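Local coordinates for protein decaprenyl diphosphate synthase (Rhodobacter capsulatus, PDB 3MZV) that probably condenses isopentenyl diphosphate units onto farnesyl diphosphate, with magnesium, to make the long all-trans prenyl diphosphate for quinone side chains, at residues T45-E50 / L110-K115; V82-T87 / D122-R127. All coordinates share one frame; numbering follows the deposited sequence.

Interaction 1 of 2, residues T45-E50 / L110-K115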
# COMPACT_ATOMS: atom_id res chain seq x y z
N THR B 45 11.45 9.28 0.21
CA THR B 45 10.44 9.99 1.01
C THR B 45 10.79 11.47 1.22
O THR B 45 9.92 12.35 1.06
CB THR B 45 10.24 9.35 2.42
OG1 THR B 45 10.17 7.92 2.31
CG2 THR B 45 8.96 9.90 3.06
N ALA B 46 12.06 11.72 1.59
CA ALA B 46 12.60 13.06 1.67
C ALA B 46 12.20 13.82 0.42
O ALA B 46 11.59 14.88 0.50
CB ALA B 46 14.15 13.03 1.80
N HIS B 47 12.51 13.23 -0.73
CA HIS B 47 12.36 13.87 -2.05
C HIS B 47 10.92 14.27 -2.39
O HIS B 47 10.71 15.20 -3.17
CB HIS B 47 12.97 12.96 -3.15
CG HIS B 47 12.83 13.49 -4.54
ND1 HIS B 47 13.77 14.32 -5.13
CD2 HIS B 47 11.85 13.32 -5.46
CE1 HIS B 47 13.37 14.64 -6.35
NE2 HIS B 47 12.20 14.05 -6.57
N LEU B 48 9.92 13.60 -1.81
CA LEU B 48 8.53 13.99 -2.04
C LEU B 48 8.05 15.09 -1.08
O LEU B 48 7.28 15.96 -1.46
CB LEU B 48 7.59 12.78 -1.98
CG LEU B 48 6.15 13.02 -2.49
CD1 LEU B 48 6.11 13.73 -3.86
CD2 LEU B 48 5.36 11.70 -2.54
N ILE B 49 8.51 15.02 0.17
CA ILE B 49 8.02 15.92 1.22
C ILE B 49 8.71 17.29 1.14
O ILE B 49 8.06 18.33 1.26
CB ILE B 49 8.15 15.28 2.63
CG1 ILE B 49 7.11 14.17 2.81
CG2 ILE B 49 7.98 16.35 3.72
CD1 ILE B 49 7.46 13.10 3.86
N GLU B 50 10.03 17.28 0.91
CA GLU B 50 10.79 18.52 0.72
C GLU B 50 10.51 19.20 -0.64
O GLU B 50 11.14 20.21 -0.97
CB GLU B 50 12.30 18.27 0.90
CG GLU B 50 12.81 18.37 2.35
CD GLU B 50 12.55 17.12 3.18
OE1 GLU B 50 11.47 16.50 3.03
OE2 GLU B 50 13.41 16.75 4.00
N LEU B 110 10.47 8.33 -12.03
CA LEU B 110 11.42 8.78 -13.07
C LEU B 110 12.86 8.76 -12.54
O LEU B 110 13.75 8.08 -13.09
CB LEU B 110 11.04 10.19 -13.54
N LEU B 111 13.08 9.48 -11.44
CA LEU B 111 14.40 9.57 -10.81
C LEU B 111 14.98 8.19 -10.45
O LEU B 111 16.19 7.95 -10.58
CB LEU B 111 14.30 10.46 -9.55
CG LEU B 111 15.21 11.69 -9.39
CD1 LEU B 111 15.47 12.43 -10.70
CD2 LEU B 111 14.55 12.62 -8.39
N TRP B 112 14.11 7.27 -10.00
CA TRP B 112 14.54 5.91 -9.65
C TRP B 112 13.90 4.89 -10.61
O TRP B 112 14.39 4.70 -11.73
CB TRP B 112 14.20 5.60 -8.18
CG TRP B 112 15.04 6.34 -7.18
CD1 TRP B 112 16.26 5.98 -6.72
CD2 TRP B 112 14.70 7.57 -6.53
NE1 TRP B 112 16.72 6.90 -5.81
CE2 TRP B 112 15.78 7.89 -5.68
CE3 TRP B 112 13.60 8.43 -6.58
CZ2 TRP B 112 15.79 9.05 -4.88
CZ3 TRP B 112 13.61 9.58 -5.79
CH2 TRP B 112 14.70 9.88 -4.95
N ASP B 113 12.82 4.23 -10.16
CA ASP B 113 11.99 3.36 -11.01
C ASP B 113 10.60 3.16 -10.37
O ASP B 113 10.35 3.58 -9.21
CB ASP B 113 12.69 2.02 -11.31
CG ASP B 113 13.21 1.30 -10.06
OD1 ASP B 113 12.62 1.42 -8.97
OD2 ASP B 113 14.21 0.56 -10.18
N ASN B 114 9.69 2.56 -11.13
CA ASN B 114 8.32 2.33 -10.68
C ASN B 114 8.30 1.46 -9.45
O ASN B 114 7.57 1.74 -8.50
CB ASN B 114 7.49 1.63 -11.76
CG ASN B 114 6.94 2.58 -12.79
OD1 ASN B 114 6.89 3.79 -12.59
ND2 ASN B 114 6.48 2.01 -13.89
N LYS B 115 9.11 0.41 -9.48
CA LYS B 115 9.19 -0.51 -8.36
C LYS B 115 9.57 0.24 -7.09
O LYS B 115 9.05 -0.09 -6.02
CB LYS B 115 10.18 -1.65 -8.64
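His47 and Trp112 meet as an edge-to-face (T-shaped) aromatic pair. The edge of the indole six-membered ring points at the face of the imidazole. The two ring planes stand at 86° to each other, and their centroids are 5.6 Å apart. The outer atoms of the indole, CZ3 and CH2, do the touching. Trp112 CH2 lies 4.0 Å from His47 CB, and that CB sits close to the indole plane. Trp112 CZ3 comes within 4.1 Å of His47 CD2. With chi1 at 178°, the imidazole of His47 extends opposite the backbone N, out from the helix toward the tryptophan. Leu111 adds an apolar neighbour through its CD2 methyl, which lies beside the imidazole. The exact spacing of that methyl is doubtful in the model. No hydrogen bond joins the two segments.

The polar end of the histidine is held from another direction. His47 NE2 is hydrogen-bonded to the backbone O of Pro106, in the short strand 105-106. This bond should limit rotation of the imidazole and keep its face turned to Trp112. The tryptophan also packs on Arg40 and Val44, so it lies along the flank of helix 40-49.

Trp112 is the first residue past helix 108-111 to leave helical backbone angles. Asp113 follows as the N-cap of helix 114-133; its side chain caps a backbone N just beyond the segment, and its OD1 is hydrogen-bonded to Ser116 OG. Asn114, next in line, packs on Asn114 of the second subunit. The contact ties helix 40-49 to the turn that leads into helix 114-133. It is surface packing at a helix-to-helix junction, within the mostly helical fold of the trans-prenyltransferases.

Interaction 2 of 2, residues V82-T87 / D122-R127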
# COMPACT_ATOMS: atom_id res chain seq x y z
N VAL B 82 -1.93 10.47 8.64
CA VAL B 82 -2.65 11.10 7.53
C VAL B 82 -1.66 11.59 6.44
O VAL B 82 -1.86 11.37 5.27
CB VAL B 82 -3.50 12.27 8.07
CG1 VAL B 82 -3.97 13.17 6.94
CG2 VAL B 82 -4.70 11.71 8.82
N GLU B 83 -0.56 12.19 6.84
CA GLU B 83 0.40 12.63 5.88
C GLU B 83 1.13 11.49 5.20
O GLU B 83 1.38 11.56 3.99
CB GLU B 83 1.41 13.54 6.53
CG GLU B 83 2.26 14.25 5.48
CD GLU B 83 1.58 15.41 4.81
OE1 GLU B 83 0.37 15.35 4.45
OE2 GLU B 83 2.30 16.42 4.59
N PHE B 84 1.50 10.45 5.98
CA PHE B 84 2.09 9.24 5.38
C PHE B 84 1.16 8.63 4.32
O PHE B 84 1.60 8.24 3.23
CB PHE B 84 2.41 8.19 6.45
CG PHE B 84 3.73 8.40 7.17
CD1 PHE B 84 4.90 8.58 6.48
CD2 PHE B 84 3.79 8.29 8.55
CE1 PHE B 84 6.13 8.70 7.15
CE2 PHE B 84 4.98 8.37 9.23
CZ PHE B 84 6.16 8.59 8.52
N ILE B 85 -0.12 8.52 4.64
CA ILE B 85 -1.08 7.98 3.70
C ILE B 85 -1.17 8.83 2.43
O ILE B 85 -1.14 8.31 1.31
CB ILE B 85 -2.49 7.80 4.35
CG1 ILE B 85 -2.43 6.70 5.43
CG2 ILE B 85 -3.52 7.46 3.32
CD1 ILE B 85 -3.64 6.71 6.37
N HIS B 86 -1.20 10.15 2.61
CA HIS B 86 -1.25 11.04 1.45
C HIS B 86 -0.00 10.84 0.63
O HIS B 86 -0.10 10.74 -0.60
CB HIS B 86 -1.41 12.48 1.90
CG HIS B 86 -1.34 13.48 0.80
ND1 HIS B 86 -2.24 13.51 -0.24
CD2 HIS B 86 -0.50 14.52 0.59
CE1 HIS B 86 -1.95 14.50 -1.05
NE2 HIS B 86 -0.89 15.13 -0.57
N THR B 87 1.16 10.77 1.27
CA THR B 87 2.41 10.67 0.56
C THR B 87 2.49 9.35 -0.22
O THR B 87 2.92 9.31 -1.39
CB THR B 87 3.63 10.83 1.52
OG1 THR B 87 3.55 12.08 2.22
CG2 THR B 87 4.92 10.78 0.77
N ASP B 122 4.60 1.66 -0.16
CA ASP B 122 4.15 0.55 0.72
C ASP B 122 4.80 0.62 2.14
O ASP B 122 4.15 0.38 3.18
CB ASP B 122 4.48 -0.82 0.09
CG ASP B 122 3.63 -1.14 -1.15
OD1 ASP B 122 2.60 -0.53 -1.33
OD2 ASP B 122 4.00 -2.07 -1.90
N TYR B 123 6.10 0.89 2.15
CA TYR B 123 6.84 1.07 3.38
C TYR B 123 6.22 2.14 4.28
O TYR B 123 6.05 1.90 5.46
CB TYR B 123 8.31 1.43 3.10
CG TYR B 123 9.19 1.36 4.34
CD1 TYR B 123 9.57 0.14 4.89
CD2 TYR B 123 9.59 2.53 5.01
CE1 TYR B 123 10.38 0.05 6.01
CE2 TYR B 123 10.42 2.44 6.14
CZ TYR B 123 10.79 1.22 6.64
OH TYR B 123 11.61 1.13 7.76
N LEU B 124 5.89 3.29 3.71
CA LEU B 124 5.32 4.38 4.48
C LEU B 124 3.91 4.05 4.98
O LEU B 124 3.55 4.37 6.11
CB LEU B 124 5.23 5.65 3.63
CG LEU B 124 6.60 6.09 3.07
CD1 LEU B 124 6.45 7.37 2.29
CD2 LEU B 124 7.61 6.22 4.19
N PHE B 125 3.13 3.42 4.12
CA PHE B 125 1.81 3.00 4.51
C PHE B 125 1.89 2.05 5.72
O PHE B 125 1.14 2.20 6.66
CB PHE B 125 1.12 2.30 3.35
CG PHE B 125 -0.35 2.05 3.61
CD1 PHE B 125 -0.82 0.77 3.84
CD2 PHE B 125 -1.23 3.11 3.74
CE1 PHE B 125 -2.19 0.53 4.10
CE2 PHE B 125 -2.58 2.89 4.01
CZ PHE B 125 -3.06 1.57 4.19
N ALA B 126 2.74 1.05 5.65
CA ALA B 126 2.92 0.10 6.74
C ALA B 126 3.40 0.77 8.04
O ALA B 126 2.84 0.55 9.12
CB ALA B 126 3.92 -1.00 6.33
N ARG B 127 4.43 1.59 7.93
CA ARG B 127 4.94 2.31 9.07
C ARG B 127 3.88 3.21 9.70
O ARG B 127 3.86 3.38 10.91
CB ARG B 127 6.15 3.14 8.63
CG ARG B 127 7.37 2.27 8.25
CD ARG B 127 8.42 2.01 9.32
NE ARG B 127 8.23 0.74 9.97
CZ ARG B 127 9.10 -0.28 10.13
NH1 ARG B 127 8.66 -1.34 10.76
NH2 ARG B 127 10.38 -0.29 9.72
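Phe84 and Leu124 meet across two antiparallel helices, and their side chains cross at about a right angle. Phe84 CD1 lies 4.1 Å from Leu124 CB. Further out, Phe84 CE1 is 4.1 Å from the Leu124 CD2 methyl. One side of the phenyl ring, CD1 to CE1, thus spans the leucine from CB to the CD2 branch. Leu124 sends its other branch to the next turn of helix 74-96, where Leu124 CD1 meets Thr87 CG2 at 4.0 Å.

The axes of the two short segments approach to 8.5 Å, with 159° between their directions. This is close antiparallel packing in the helical bundle of the FPP/GGPP synthase family. Helix 40-49 covers one flank, with Leu48 on Thr87 and Thr45 on Leu124. Helix 138-161 covers Ile85 and Phe125.

Ile85 and Phe125 make the second pair, crossing at a slant. Ile85 CG1 rests 4.1 Å from Phe125 CE2. The CB of Phe125 points away from helix 74-96, but the ring swings back, with CG anti to the backbone N (chi1 -170°). The same ring meets Phe129 of the second subunit nearly parallel.

Thr87 turns its methyl to Leu124 and its hydroxyl to its own helix. Thr87 OG1 donates to Glu83 O at 2.8 Å, from above the carbonyl plane. Thr87 N reaches that oxygen from the opposite face, so two bonds grip it. On the other helix, Arg127 CG lies over one face of the Tyr123 ring, 3.7 Å above its plane. Arg127 NH2 donates to Tyr123 OH at 2.7 Å, and Tyr123 OH is also hydrogen-bonded to Ser34 O.

Interaction 1 is a surface contact and interaction 2 a buried one, with centres 14 Å apart. Helix 114-133 serves both: its N-terminal approach in interaction 1 and its middle in interaction 2. Helix 40-49 bridges them. One side of it carries His47 to the aromatic contact, while another packs on interaction 2. The chemistry differs with depth. The outer contact is small and rests chiefly on two crossed rings, with a polar tie beyond its segments. The inner contact covers more than twice the area and is almost wholly apolar, with no hydrogen bond between the segments; its polar groups bond within their own helices or to other parts of the dimer.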